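Local coordinates for protein probable translation initiation factor eIF-2B subunit delta (Schizosaccharomyces pombe, PDB 5B04) that forms part of the eIF2B complex, which catalyses the exchange of GDP for GTP on the gamma subunit of eIF2, at residues N349-S354 and Y432-P437; V370-C375 and R438-C443; H344-N349 and T453-I458; F158-R163 and S378-E383. All coordinates share one frame; numbering follows the deposited sequence.

Contact 1. Residues N349-S354 and Y432-P437; sequences NGALYS and YDVTPP. With PO4 (phosphate ion), chain P.
With CG anti to the backbone N (chi1 -177°), Tyr-353 reaches along the strand pair until its phenol end lies against Tyr-432, whose own CG is turned back beside its backbone N (chi1 -62°). The two rings are nearly parallel but slid apart, with centroids 5.1 Å apart. Little of one ring therefore lies over the other: Tyr-353 CE2 sits over a face of Tyr-432, and Tyr-353 CZ comes 3.4 Å from Tyr-432 CB. Val-434 CG2 meets the edge of the Tyr-353 ring, 3.7 Å from CD1. Strands 352-354 and 432-435 run antiparallel, bonded from Leu-352 N to Thr-435 O (2.8 Å), Thr-435 N to Leu-352 O (2.7 Å) and Ser-354 N to Asp-433 O. Before the strand, an Asx turn from Asn-349 OD1 to Ala-351 N shapes the corner where Pro-437 CG packs. The polar ends find partners beyond the two segments: Tyr-353 OH bonds to Tyr-392 O, Asp-433 OD2 to Ser-359, and Tyr-432 OH donates to O2 of the chain P phosphate, probably from the crystallisation liquor, at 2.9 Å. The Tyr-432 ring thus packs on Tyr-353 while its hydroxyl, also bonded to Arg-163, reaches an anion site.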
loop_
_atom_site.group_PDB
_atom_site.type_symbol
_atom_site.label_atom_id
_atom_site.label_comp_id
_atom_site.label_asym_id
_atom_site.label_seq_id
_atom_site.Cartn_x
_atom_site.Cartn_y
_atom_site.Cartn_z
ATOM N N ASN G 349 -15.503 -13.200 2.305
ATOM C CA ASN G 349 -14.345 -12.918 3.146
ATOM C C ASN G 349 -14.718 -11.968 4.277
ATOM O O ASN G 349 -13.872 -11.588 5.087
ATOM C CB ASN G 349 -13.197 -12.333 2.324
ATOM C CG ASN G 349 -13.428 -10.885 1.947
ATOM O OD1 ASN G 349 -14.478 -10.530 1.413
ATOM N ND2 ASN G 349 -12.447 -10.037 2.232
ATOM N N GLY G 350 -15.991 -11.590 4.325
ATOM C CA GLY G 350 -16.494 -10.723 5.373
ATOM C C GLY G 350 -16.611 -9.274 4.941
ATOM O O GLY G 350 -17.037 -8.420 5.716
ATOM N N ALA G 351 -16.235 -8.999 3.697
ATOM C CA ALA G 351 -16.260 -7.636 3.178
ATOM C C ALA G 351 -17.662 -7.228 2.739
ATOM O O ALA G 351 -18.455 -8.062 2.303
ATOM C CB ALA G 351 -15.282 -7.492 2.023
ATOM N N LEU G 352 -17.953 -5.937 2.856
ATOM C CA LEU G 352 -19.245 -5.393 2.455
ATOM C C LEU G 352 -19.182 -4.802 1.050
ATOM O O LEU G 352 -18.331 -3.962 0.755
ATOM C CB LEU G 352 -19.709 -4.331 3.454
ATOM C CG LEU G 352 -20.868 -3.424 3.032
ATOM C CD1 LEU G 352 -22.133 -4.230 2.783
ATOM C CD2 LEU G 352 -21.111 -2.349 4.082
ATOM N N TYR G 353 -20.090 -5.248 0.188
ATOM C CA TYR G 353 -20.150 -4.772 -1.188
ATOM C C TYR G 353 -21.386 -3.904 -1.398
ATOM O O TYR G 353 -22.473 -4.411 -1.672
ATOM C CB TYR G 353 -20.151 -5.957 -2.159
ATOM C CG TYR G 353 -20.128 -5.578 -3.623
ATOM C CD1 TYR G 353 -18.935 -5.263 -4.262
ATOM C CD2 TYR G 353 -21.296 -5.556 -4.374
ATOM C CE1 TYR G 353 -18.909 -4.923 -5.602
ATOM C CE2 TYR G 353 -21.278 -5.218 -5.714
ATOM C CZ TYR G 353 -20.084 -4.903 -6.323
ATOM O OH TYR G 353 -20.069 -4.566 -7.657
ATOM N N SER G 354 -21.216 -2.592 -1.257
ATOM C CA SER G 354 -22.330 -1.660 -1.391
ATOM C C SER G 354 -21.993 -0.516 -2.343
ATOM O O SER G 354 -21.108 -0.645 -3.187
ATOM C CB SER G 354 -22.728 -1.104 -0.022
ATOM O OG SER G 354 -23.840 -0.233 -0.132
ATOM N N TYR G 432 -20.306 0.762 -7.338
ATOM C CA TYR G 432 -20.126 -0.041 -6.135
ATOM C C TYR G 432 -18.740 0.067 -5.507
ATOM O O TYR G 432 -17.866 0.775 -6.005
ATOM C CB TYR G 432 -20.450 -1.500 -6.443
ATOM C CG TYR G 432 -21.888 -1.687 -6.864
ATOM C CD1 TYR G 432 -22.916 -1.620 -5.932
ATOM C CD2 TYR G 432 -22.221 -1.906 -8.194
ATOM C CE1 TYR G 432 -24.234 -1.778 -6.312
ATOM C CE2 TYR G 432 -23.536 -2.067 -8.582
ATOM C CZ TYR G 432 -24.539 -2.002 -7.637
ATOM O OH TYR G 432 -25.851 -2.162 -8.019
ATOM N N ASP G 433 -18.556 -0.659 -4.408
ATOM C CA ASP G 433 -17.443 -0.413 -3.505
ATOM C C ASP G 433 -17.242 -1.573 -2.532
ATOM O O ASP G 433 -18.186 -2.006 -1.871
ATOM C CB ASP G 433 -17.702 0.881 -2.737
ATOM C CG ASP G 433 -16.471 1.424 -2.063
ATOM O OD1 ASP G 433 -15.352 1.003 -2.419
ATOM O OD2 ASP G 433 -16.633 2.296 -1.184
ATOM N N VAL G 434 -16.013 -2.070 -2.444
ATOM C CA VAL G 434 -15.707 -3.177 -1.543
ATOM C C VAL G 434 -15.120 -2.675 -0.228
ATOM O O VAL G 434 -13.985 -2.201 -0.182
ATOM C CB VAL G 434 -14.727 -4.176 -2.185
ATOM C CG1 VAL G 434 -14.374 -5.279 -1.198
ATOM C CG2 VAL G 434 -15.324 -4.763 -3.454
ATOM N N THR G 435 -15.903 -2.784 0.841
ATOM C CA THR G 435 -15.459 -2.356 2.161
ATOM C C THR G 435 -14.865 -3.528 2.936
ATOM O O THR G 435 -15.572 -4.482 3.255
ATOM C CB THR G 435 -16.614 -1.745 2.975
ATOM O OG1 THR G 435 -17.373 -0.857 2.145
ATOM C CG2 THR G 435 -16.072 -0.983 4.172
ATOM N N PRO G 436 -13.560 -3.454 3.241
ATOM C CA PRO G 436 -12.820 -4.511 3.942
ATOM C C PRO G 436 -13.457 -4.905 5.273
ATOM O O PRO G 436 -14.027 -4.050 5.952
ATOM C CB PRO G 436 -11.434 -3.886 4.164
ATOM C CG PRO G 436 -11.625 -2.419 3.968
ATOM C CD PRO G 436 -12.706 -2.292 2.950
ATOM N N PRO G 437 -13.358 -6.194 5.638
ATOM C CA PRO G 437 -13.974 -6.770 6.841
ATOM C C PRO G 437 -13.562 -6.068 8.131
ATOM O O PRO G 437 -14.380 -5.937 9.041
ATOM C CB PRO G 437 -13.465 -8.215 6.833
ATOM C CG PRO G 437 -13.163 -8.497 5.408
ATOM C CD PRO G 437 -12.641 -7.212 4.852
HETATM P P PO4 P . -27.932 -1.535 -4.688
HETATM O O1 PO4 P . -26.804 -1.330 -3.706
HETATM O O2 PO4 P . -27.542 -2.590 -5.695
HETATM O O3 PO4 P . -29.167 -1.985 -3.943
HETATM O O4 PO4 P . -28.222 -0.238 -5.405
#

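Contact 2. Residues V370-C375 and R438-C443; sequences VPVIAC and RLITVC
Ile-373 and Val-442 lie side by side on neighbouring parallel strands of the Rossmann-like sheet, where strand 372-375 is flanked by strand 338-342 on one edge and by strand 442-445 on the other. The tight part of the contact is this strand pair together with Val-372. Ala-374 N donates to Val-442 O at 2.9 Å, and Val-442 N reaches back to Val-372 O. The latter oxygen is gripped twice, because Thr-441 N also donates to it, on a lone pair and in the carbonyl plane. Val-372 CB presses to 3.2 Å from Leu-439 O, and helix 358-367 covers both residues. Val-442 holds CG1 between its backbone N and carbonyl carbon (chi1 61°), and this methyl touches both branches of Ile-373, 3.8 Å from CG1 and 3.9 Å from CG2. On the face that carries Ala-374 and Cys-443, Ala-374 CB approaches Ile-440 CG2 more distantly, at 4.4 Å, and Met-346 closes over both Ala-374 and Cys-443.

The looser side is where Pro-371 and Thr-441 meet, both partly exposed. The chain comes to strand 442-445 after a 3-10 turn at 438-439 and two linking residues, the second of them Thr-441. Apolar contact is sparse here: the Thr-441 hydroxyl oxygen lies 3.6 Å from Pro-371 CA. In place of a further backbone bond between the strands, a side chain closes the pairing, with Val-372 N pointing its N-H almost straight (163°) at Thr-441 OG1, 3.2 Å away.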
loop_
_atom_site.group_PDB
_atom_site.type_symbol
_atom_site.label_atom_id
_atom_site.label_comp_id
_atom_site.label_asym_id
_atom_site.label_seq_id
_atom_site.Cartn_x
_atom_site.Cartn_y
_atom_site.Cartn_z
ATOM N N VAL G 370 -16.339 5.064 15.592
ATOM C CA VAL G 370 -17.771 4.866 15.403
ATOM C C VAL G 370 -18.064 3.476 14.846
ATOM O O VAL G 370 -17.469 3.066 13.848
ATOM C CB VAL G 370 -18.363 5.928 14.455
ATOM C CG1 VAL G 370 -19.867 5.756 14.341
ATOM C CG2 VAL G 370 -18.021 7.325 14.945
ATOM N N PRO G 371 -18.977 2.740 15.499
ATOM C CA PRO G 371 -19.383 1.405 15.048
ATOM C C PRO G 371 -19.965 1.408 13.638
ATOM O O PRO G 371 -20.814 2.240 13.320
ATOM C CB PRO G 371 -20.450 1.001 16.069
ATOM C CG PRO G 371 -20.112 1.780 17.289
ATOM C CD PRO G 371 -19.594 3.096 16.788
ATOM N N VAL G 372 -19.500 0.484 12.805
ATOM C CA VAL G 372 -20.038 0.323 11.461
ATOM C C VAL G 372 -20.968 -0.884 11.419
ATOM O O VAL G 372 -20.530 -2.023 11.578
ATOM C CB VAL G 372 -18.921 0.157 10.418
ATOM C CG1 VAL G 372 -19.509 -0.186 9.059
ATOM C CG2 VAL G 372 -18.079 1.421 10.338
ATOM N N ILE G 373 -22.254 -0.626 11.207
ATOM C CA ILE G 373 -23.264 -1.674 11.270
ATOM C C ILE G 373 -23.841 -1.993 9.895
ATOM O O ILE G 373 -24.573 -1.191 9.315
ATOM C CB ILE G 373 -24.408 -1.276 12.220
ATOM C CG1 ILE G 373 -23.846 -0.939 13.604
ATOM C CG2 ILE G 373 -25.440 -2.388 12.308
ATOM C CD1 ILE G 373 -24.883 -0.441 14.582
ATOM N N ALA G 374 -23.509 -3.172 9.381
ATOM C CA ALA G 374 -23.988 -3.605 8.074
ATOM C C ALA G 374 -25.297 -4.379 8.192
ATOM O O ALA G 374 -25.375 -5.381 8.903
ATOM C CB ALA G 374 -22.935 -4.453 7.379
ATOM N N CYS G 375 -26.322 -3.905 7.492
ATOM C CA CYS G 375 -27.626 -4.559 7.497
ATOM C C CYS G 375 -27.910 -5.210 6.149
ATOM O O CYS G 375 -28.211 -4.526 5.171
ATOM C CB CYS G 375 -28.728 -3.557 7.841
ATOM S SG CYS G 375 -28.521 -2.754 9.444
ATOM N N ARG G 438 -12.313 -5.618 8.201
ATOM C CA ARG G 438 -11.794 -4.985 9.410
ATOM C C ARG G 438 -12.471 -3.650 9.708
ATOM O O ARG G 438 -12.314 -3.099 10.798
ATOM C CB ARG G 438 -10.281 -4.782 9.299
ATOM C CG ARG G 438 -9.817 -4.219 7.965
ATOM C CD ARG G 438 -8.399 -3.678 8.062
ATOM N NE ARG G 438 -7.828 -3.379 6.751
ATOM C CZ ARG G 438 -6.716 -2.675 6.563
ATOM N NH1 ARG G 438 -6.057 -2.183 7.603
ATOM N NH2 ARG G 438 -6.268 -2.454 5.334
ATOM N N LEU G 439 -13.221 -3.132 8.741
ATOM C CA LEU G 439 -13.900 -1.854 8.911
ATOM C C LEU G 439 -15.376 -2.032 9.250
ATOM O O LEU G 439 -16.055 -1.069 9.603
ATOM C CB LEU G 439 -13.744 -0.997 7.654
ATOM C CG LEU G 439 -12.316 -0.519 7.378
ATOM C CD1 LEU G 439 -12.272 0.411 6.176
ATOM C CD2 LEU G 439 -11.735 0.161 8.609
ATOM N N ILE G 440 -15.870 -3.261 9.142
ATOM C CA ILE G 440 -17.237 -3.566 9.554
ATOM C C ILE G 440 -17.237 -4.097 10.984
ATOM O O ILE G 440 -16.566 -5.083 11.290
ATOM C CB ILE G 440 -17.917 -4.596 8.621
ATOM C CG1 ILE G 440 -18.424 -3.923 7.343
ATOM C CG2 ILE G 440 -19.088 -5.263 9.324
ATOM C CD1 ILE G 440 -17.353 -3.647 6.313
ATOM N N THR G 441 -17.983 -3.430 11.858
ATOM C CA THR G 441 -18.056 -3.824 13.260
ATOM C C THR G 441 -18.955 -5.041 13.448
ATOM O O THR G 441 -18.577 -6.010 14.107
ATOM C CB THR G 441 -18.574 -2.670 14.141
ATOM O OG1 THR G 441 -17.598 -1.622 14.181
ATOM C CG2 THR G 441 -18.840 -3.156 15.558
ATOM N N VAL G 442 -20.144 -4.987 12.858
ATOM C CA VAL G 442 -21.121 -6.059 13.009
ATOM C C VAL G 442 -21.989 -6.187 11.757
ATOM O O VAL G 442 -22.293 -5.196 11.095
ATOM C CB VAL G 442 -22.017 -5.822 14.251
ATOM C CG1 VAL G 442 -22.791 -4.519 14.118
ATOM C CG2 VAL G 442 -22.963 -6.995 14.480
ATOM N N CYS G 443 -22.364 -7.418 11.424
ATOM C CA CYS G 443 -23.296 -7.664 10.332
ATOM C C CYS G 443 -24.651 -8.095 10.883
ATOM O O CYS G 443 -24.753 -9.103 11.583
ATOM C CB CYS G 443 -22.751 -8.728 9.380
ATOM S SG CYS G 443 -23.891 -9.181 8.052
#

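Contact 3. Residues H344-N349 and T453-I458; sequences HAMLSN and TSVPAI
Met-346 and Val-455 make the apolar part of this contact, with Val-455 CG2 3.6 Å from Met-346 CG. The methionine sets out with CG anti to its backbone N (chi1 -161°), then bends at chi2 and chi3, so that it is touched by the valine at CG while its sulfur end turns towards Ala-374 and Cys-443 of the mostly parallel sheet.

A second group of contacts places carbon against backbone carbonyls. Val-455 CG1, the other methyl, rests 3.8 Å from Leu-347 O, and the ring of Pro-456 comes up to Ser-348 O by way of CD, at 3.2 Å.

No hydrogen bond joins the two segments; Ser-454 OG bonds to Pro-451 O. The proline also packs against Tyr-383 of an eIF2B beta subunit, which sets the helix start between the rest of its own chain and a neighbouring subunit.

Ser-454 stands at the N-cap position of helix 455-461 without a capping bond from its side chain, and Pro-456 falls in the first turn, where a proline costs no helical hydrogen bond. This helix start docks on the chain leaving strand 345-346, at whose beginning His-344 and Ala-345 form a classic beta bulge opposite Tyr-353.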
loop_
_atom_site.group_PDB
_atom_site.type_symbol
_atom_site.label_atom_id
_atom_site.label_comp_id
_atom_site.label_asym_id
_atom_site.label_seq_id
_atom_site.Cartn_x
_atom_site.Cartn_y
_atom_site.Cartn_z
ATOM N N HIS G 344 -25.637 -4.195 -0.876
ATOM C CA HIS G 344 -26.033 -4.830 -2.123
ATOM C C HIS G 344 -25.696 -6.312 -2.046
ATOM O O HIS G 344 -26.415 -7.157 -2.582
ATOM C CB HIS G 344 -25.336 -4.172 -3.316
ATOM C CG HIS G 344 -25.460 -4.945 -4.593
ATOM N ND1 HIS G 344 -24.370 -5.295 -5.357
ATOM C CD2 HIS G 344 -26.544 -5.439 -5.235
ATOM C CE1 HIS G 344 -24.776 -5.970 -6.418
ATOM N NE2 HIS G 344 -26.091 -6.072 -6.367
ATOM N N ALA G 345 -24.595 -6.609 -1.362
ATOM C CA ALA G 345 -24.142 -7.977 -1.149
ATOM C C ALA G 345 -23.055 -8.018 -0.082
ATOM O O ALA G 345 -22.313 -7.052 0.098
ATOM C CB ALA G 345 -23.629 -8.579 -2.444
ATOM N N MET G 346 -22.965 -9.138 0.626
ATOM C CA MET G 346 -21.911 -9.336 1.611
ATOM C C MET G 346 -20.973 -10.443 1.139
ATOM O O MET G 346 -21.391 -11.586 0.961
ATOM C CB MET G 346 -22.503 -9.675 2.979
ATOM C CG MET G 346 -21.545 -9.464 4.138
ATOM S SD MET G 346 -21.379 -7.728 4.597
ATOM C CE MET G 346 -23.080 -7.316 4.972
ATOM N N LEU G 347 -19.707 -10.096 0.932
ATOM C CA LEU G 347 -18.733 -11.031 0.373
ATOM C C LEU G 347 -18.306 -12.092 1.383
ATOM O O LEU G 347 -18.381 -11.880 2.594
ATOM C CB LEU G 347 -17.514 -10.270 -0.144
ATOM C CG LEU G 347 -17.823 -9.241 -1.234
ATOM C CD1 LEU G 347 -16.603 -8.387 -1.530
ATOM C CD2 LEU G 347 -18.321 -9.931 -2.496
ATOM N N SER G 348 -17.848 -13.232 0.874
ATOM C CA SER G 348 -17.548 -14.391 1.712
ATOM C C SER G 348 -16.314 -14.214 2.592
ATOM O O SER G 348 -16.097 -14.992 3.518
ATOM C CB SER G 348 -17.376 -15.638 0.843
ATOM O OG SER G 348 -18.625 -16.090 0.355
ATOM N N ASN G 349 -15.503 -13.200 2.305
ATOM C CA ASN G 349 -14.345 -12.918 3.146
ATOM C C ASN G 349 -14.718 -11.968 4.277
ATOM O O ASN G 349 -13.872 -11.588 5.087
ATOM C CB ASN G 349 -13.197 -12.333 2.324
ATOM C CG ASN G 349 -13.428 -10.885 1.947
ATOM O OD1 ASN G 349 -14.478 -10.530 1.413
ATOM N ND2 ASN G 349 -12.447 -10.037 2.232
ATOM N N THR G 453 -17.334 -11.837 9.206
ATOM C CA THR G 453 -16.482 -12.915 8.722
ATOM C C THR G 453 -17.183 -14.273 8.741
ATOM O O THR G 453 -16.700 -15.232 8.140
ATOM C CB THR G 453 -15.191 -13.014 9.552
ATOM O OG1 THR G 453 -15.519 -13.328 10.911
ATOM C CG2 THR G 453 -14.434 -11.695 9.515
ATOM N N SER G 454 -18.319 -14.353 9.427
ATOM C CA SER G 454 -19.046 -15.614 9.543
ATOM C C SER G 454 -20.086 -15.776 8.436
ATOM O O SER G 454 -21.001 -16.590 8.548
ATOM C CB SER G 454 -19.719 -15.724 10.915
ATOM O OG SER G 454 -20.817 -14.837 11.023
ATOM N N VAL G 455 -19.940 -14.998 7.370
ATOM C CA VAL G 455 -20.828 -15.104 6.214
ATOM C C VAL G 455 -20.775 -16.475 5.514
ATOM O O VAL G 455 -21.827 -17.064 5.259
ATOM C CB VAL G 455 -20.530 -13.990 5.177
ATOM C CG1 VAL G 455 -21.000 -14.394 3.786
ATOM C CG2 VAL G 455 -21.181 -12.690 5.606
ATOM N N PRO G 456 -19.567 -16.998 5.208
ATOM C CA PRO G 456 -19.569 -18.275 4.483
ATOM C C PRO G 456 -20.120 -19.438 5.306
ATOM O O PRO G 456 -20.478 -20.473 4.742
ATOM C CB PRO G 456 -18.089 -18.495 4.158
ATOM C CG PRO G 456 -17.361 -17.738 5.203
ATOM C CD PRO G 456 -18.193 -16.525 5.463
ATOM N N ALA G 457 -20.190 -19.265 6.621
ATOM C CA ALA G 457 -20.775 -20.276 7.492
ATOM C C ALA G 457 -22.287 -20.346 7.292
ATOM O O ALA G 457 -22.868 -21.430 7.261
ATOM C CB ALA G 457 -20.443 -19.983 8.947
ATOM N N ILE G 458 -22.913 -19.181 7.151
ATOM C CA ILE G 458 -24.360 -19.088 6.974
ATOM C C ILE G 458 -24.795 -19.738 5.661
ATOM O O ILE G 458 -25.852 -20.370 5.588
ATOM C CB ILE G 458 -24.834 -17.609 7.025
ATOM C CG1 ILE G 458 -25.208 -17.215 8.455
ATOM C CG2 ILE G 458 -26.031 -17.373 6.116
ATOM C CD1 ILE G 458 -24.043 -17.178 9.412
#

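Contact 4. Residues F158-R163 and S378-E383; sequences FGSNQR and SYKFTE. With PO4 (phosphate ion), chain P; PO4 (phosphate ion), chain O.
Lys-380 stretches from a 3-10 turn towards Ser-160 and Asn-161 in the first turn of helix 160-177. Its CB already points at that helix. CG, anti to the carbonyl carbon (chi1 -69°), passes 3.6 Å above the plane of the Tyr-379 ring, offset towards the rim. CD comes within 3.9 Å of Ser-160 OG, and the chain then bends about the CG-CD bond, so that CE carries the ammonium group up beside Asn-161, with NZ 3.7 Å from Asn-161 ND2. What holds NZ is a salt bridge to Glu-377 and a hydrogen bond to Gly-343 O. Glu-377 also accepts from Asn-161 ND2, so one carboxylate serves both side chains.

The helix start is an anion-binding N-terminus of the familiar kind: Gly-159 stands at the N-cap, and Ser-160 N donates to O3 of the chain P phosphate at 2.6 Å, with the N-H nearly straight at 166°. A second phosphate, chain O, has its O3 2.7 Å from Ser-160 OG and 3.8 Å from Lys-380 NZ, whose positive charge would probably favour an anion there. Both ions probably came from the crystallisation liquor. Tyr-379 OH donates to Asn-161 OD1 at 3.0 Å, tilted 29° from the amide carbonyl plane, and the oxygen lies at the edge of the phenol ring.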
loop_
_atom_site.group_PDB
_atom_site.type_symbol
_atom_site.label_atom_id
_atom_site.label_comp_id
_atom_site.label_asym_id
_atom_site.label_seq_id
_atom_site.Cartn_x
_atom_site.Cartn_y
_atom_site.Cartn_z
ATOM N N PHE G 158 -34.674 2.609 -7.414
ATOM C CA PHE G 158 -34.681 1.344 -6.670
ATOM C C PHE G 158 -33.414 0.497 -6.818
ATOM O O PHE G 158 -32.770 0.483 -7.868
ATOM C CB PHE G 158 -35.913 0.511 -7.054
ATOM C CG PHE G 158 -35.909 0.003 -8.472
ATOM C CD1 PHE G 158 -36.440 0.763 -9.496
ATOM C CD2 PHE G 158 -35.405 -1.249 -8.774
ATOM C CE1 PHE G 158 -36.450 0.288 -10.797
ATOM C CE2 PHE G 158 -35.414 -1.724 -10.073
ATOM C CZ PHE G 158 -35.934 -0.954 -11.084
ATOM N N GLY G 159 -33.080 -0.212 -5.741
ATOM C CA GLY G 159 -31.878 -1.028 -5.675
ATOM C C GLY G 159 -32.147 -2.507 -5.458
ATOM O O GLY G 159 -33.276 -2.969 -5.623
ATOM N N SER G 160 -31.100 -3.236 -5.071
ATOM C CA SER G 160 -31.079 -4.704 -5.061
ATOM C C SER G 160 -32.303 -5.392 -4.457
ATOM O O SER G 160 -32.792 -6.381 -5.003
ATOM C CB SER G 160 -29.831 -5.193 -4.321
ATOM O OG SER G 160 -29.847 -4.782 -2.966
ATOM N N ASN G 161 -32.786 -4.882 -3.328
ATOM C CA ASN G 161 -33.924 -5.494 -2.649
ATOM C C ASN G 161 -35.187 -5.471 -3.501
ATOM O O ASN G 161 -35.833 -6.501 -3.695
ATOM C CB ASN G 161 -34.186 -4.798 -1.313
ATOM C CG ASN G 161 -33.901 -5.694 -0.123
ATOM O OD1 ASN G 161 -34.053 -6.913 -0.200
ATOM N ND2 ASN G 161 -33.487 -5.092 0.986
ATOM N N GLN G 162 -35.530 -4.294 -4.013
ATOM C CA GLN G 162 -36.721 -4.143 -4.840
ATOM C C GLN G 162 -36.511 -4.764 -6.217
ATOM O O GLN G 162 -37.452 -5.282 -6.822
ATOM C CB GLN G 162 -37.097 -2.666 -4.977
ATOM C CG GLN G 162 -38.499 -2.436 -5.516
ATOM C CD GLN G 162 -39.570 -3.020 -4.614
ATOM O OE1 GLN G 162 -39.480 -2.936 -3.389
ATOM N NE2 GLN G 162 -40.589 -3.620 -5.218
ATOM N N ARG G 163 -35.274 -4.707 -6.707
ATOM C CA ARG G 163 -34.914 -5.327 -7.980
ATOM C C ARG G 163 -35.229 -6.815 -7.964
ATOM O O ARG G 163 -35.734 -7.364 -8.941
ATOM C CB ARG G 163 -33.428 -5.113 -8.289
ATOM C CG ARG G 163 -33.078 -3.690 -8.675
ATOM C CD ARG G 163 -31.589 -3.406 -8.596
ATOM N NE ARG G 163 -30.845 -3.941 -9.729
ATOM C CZ ARG G 163 -29.531 -3.811 -9.876
ATOM N NH1 ARG G 163 -28.823 -3.165 -8.959
ATOM N NH2 ARG G 163 -28.924 -4.325 -10.937
ATOM N N SER G 378 -29.893 -12.360 4.252
ATOM C CA SER G 378 -29.019 -13.515 4.064
ATOM C C SER G 378 -28.884 -13.939 2.605
ATOM O O SER G 378 -27.818 -14.382 2.180
ATOM C CB SER G 378 -29.521 -14.702 4.888
ATOM O OG SER G 378 -30.823 -15.087 4.483
ATOM N N TYR G 379 -29.962 -13.801 1.839
ATOM C CA TYR G 379 -29.974 -14.271 0.456
ATOM C C TYR G 379 -29.086 -13.416 -0.444
ATOM O O TYR G 379 -28.854 -13.759 -1.604
ATOM C CB TYR G 379 -31.403 -14.297 -0.090
ATOM C CG TYR G 379 -31.914 -12.955 -0.561
ATOM C CD1 TYR G 379 -32.253 -11.960 0.345
ATOM C CD2 TYR G 379 -32.068 -12.687 -1.915
ATOM C CE1 TYR G 379 -32.725 -10.733 -0.084
ATOM C CE2 TYR G 379 -32.538 -11.464 -2.352
ATOM C CZ TYR G 379 -32.865 -10.491 -1.433
ATOM O OH TYR G 379 -33.332 -9.271 -1.865
ATOM N N LYS G 380 -28.591 -12.305 0.093
ATOM C CA LYS G 380 -27.689 -11.438 -0.653
ATOM C C LYS G 380 -26.231 -11.753 -0.330
ATOM O O LYS G 380 -25.321 -11.051 -0.774
ATOM C CB LYS G 380 -27.998 -9.967 -0.367
ATOM C CG LYS G 380 -29.334 -9.509 -0.934
ATOM C CD LYS G 380 -29.496 -8.000 -0.868
ATOM C CE LYS G 380 -29.578 -7.513 0.566
ATOM N NZ LYS G 380 -29.936 -6.069 0.643
ATOM N N PHE G 381 -26.013 -12.812 0.444
ATOM C CA PHE G 381 -24.664 -13.309 0.685
ATOM C C PHE G 381 -24.180 -13.995 -0.585
ATOM O O PHE G 381 -24.980 -14.564 -1.327
ATOM C CB PHE G 381 -24.620 -14.287 1.867
ATOM C CG PHE G 381 -24.851 -13.649 3.216
ATOM C CD1 PHE G 381 -25.333 -12.353 3.330
ATOM C CD2 PHE G 381 -24.577 -14.355 4.376
ATOM C CE1 PHE G 381 -25.542 -11.782 4.572
ATOM C CE2 PHE G 381 -24.783 -13.788 5.619
ATOM C CZ PHE G 381 -25.266 -12.500 5.717
ATOM N N THR G 382 -22.877 -13.946 -0.844
ATOM C CA THR G 382 -22.337 -14.564 -2.049
ATOM C C THR G 382 -21.058 -15.347 -1.768
ATOM O O THR G 382 -20.355 -15.084 -0.792
ATOM C CB THR G 382 -22.053 -13.513 -3.143
ATOM O OG1 THR G 382 -21.699 -14.172 -4.365
ATOM C CG2 THR G 382 -20.922 -12.587 -2.722
ATOM N N GLU G 383 -20.770 -16.316 -2.630
ATOM C CA GLU G 383 -19.548 -17.104 -2.521
ATOM C C GLU G 383 -18.355 -16.317 -3.052
ATOM O O GLU G 383 -17.203 -16.688 -2.829
ATOM C CB GLU G 383 -19.686 -18.424 -3.282
ATOM C CG GLU G 383 -20.713 -19.382 -2.702
ATOM C CD GLU G 383 -20.811 -20.672 -3.493
ATOM O OE1 GLU G 383 -21.116 -20.608 -4.703
ATOM O OE2 GLU G 383 -20.577 -21.750 -2.908
HETATM P P PO4 P . -27.932 -1.535 -4.688
HETATM O O1 PO4 P . -26.804 -1.330 -3.706
HETATM O O2 PO4 P . -27.542 -2.590 -5.695
HETATM O O3 PO4 P . -29.167 -1.985 -3.943
HETATM O O4 PO4 P . -28.222 -0.238 -5.405
HETATM P P PO4 O . -31.182 -1.502 -0.794
HETATM O O1 PO4 O . -30.876 -1.350 0.677
HETATM O O2 PO4 O . -30.358 -0.511 -1.582
HETATM O O3 PO4 O . -30.843 -2.907 -1.236
HETATM O O4 PO4 O . -32.649 -1.240 -1.035
#

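Contacts 1 and 4 meet at the chain P phosphate: Tyr-432 OH and Ser-160 N bind it from the two contacts, whose centres are about 14 Å apart, and Tyr-432 OH lies 3.3 Å from Arg-163 NH1. Contact 3 is closer to contact 1, about 9 Å between centres, and shares Asn-349 with it; Tyr-353 N lies 2.9 Å from Ala-345 O, where strands 345-346 and 352-355 pair. His-344 also stacks on Tyr-432 and touches Ser-160, near the phosphate. Contact 2 belongs to the larger, mostly parallel sheet, and Met-346 CE packs 3.7 Å from Cys-443 SG, joining it to contact 3. Ile-440 CD1 reaches Leu-352 CB at 3.8 Å, linking contacts 1 and 2.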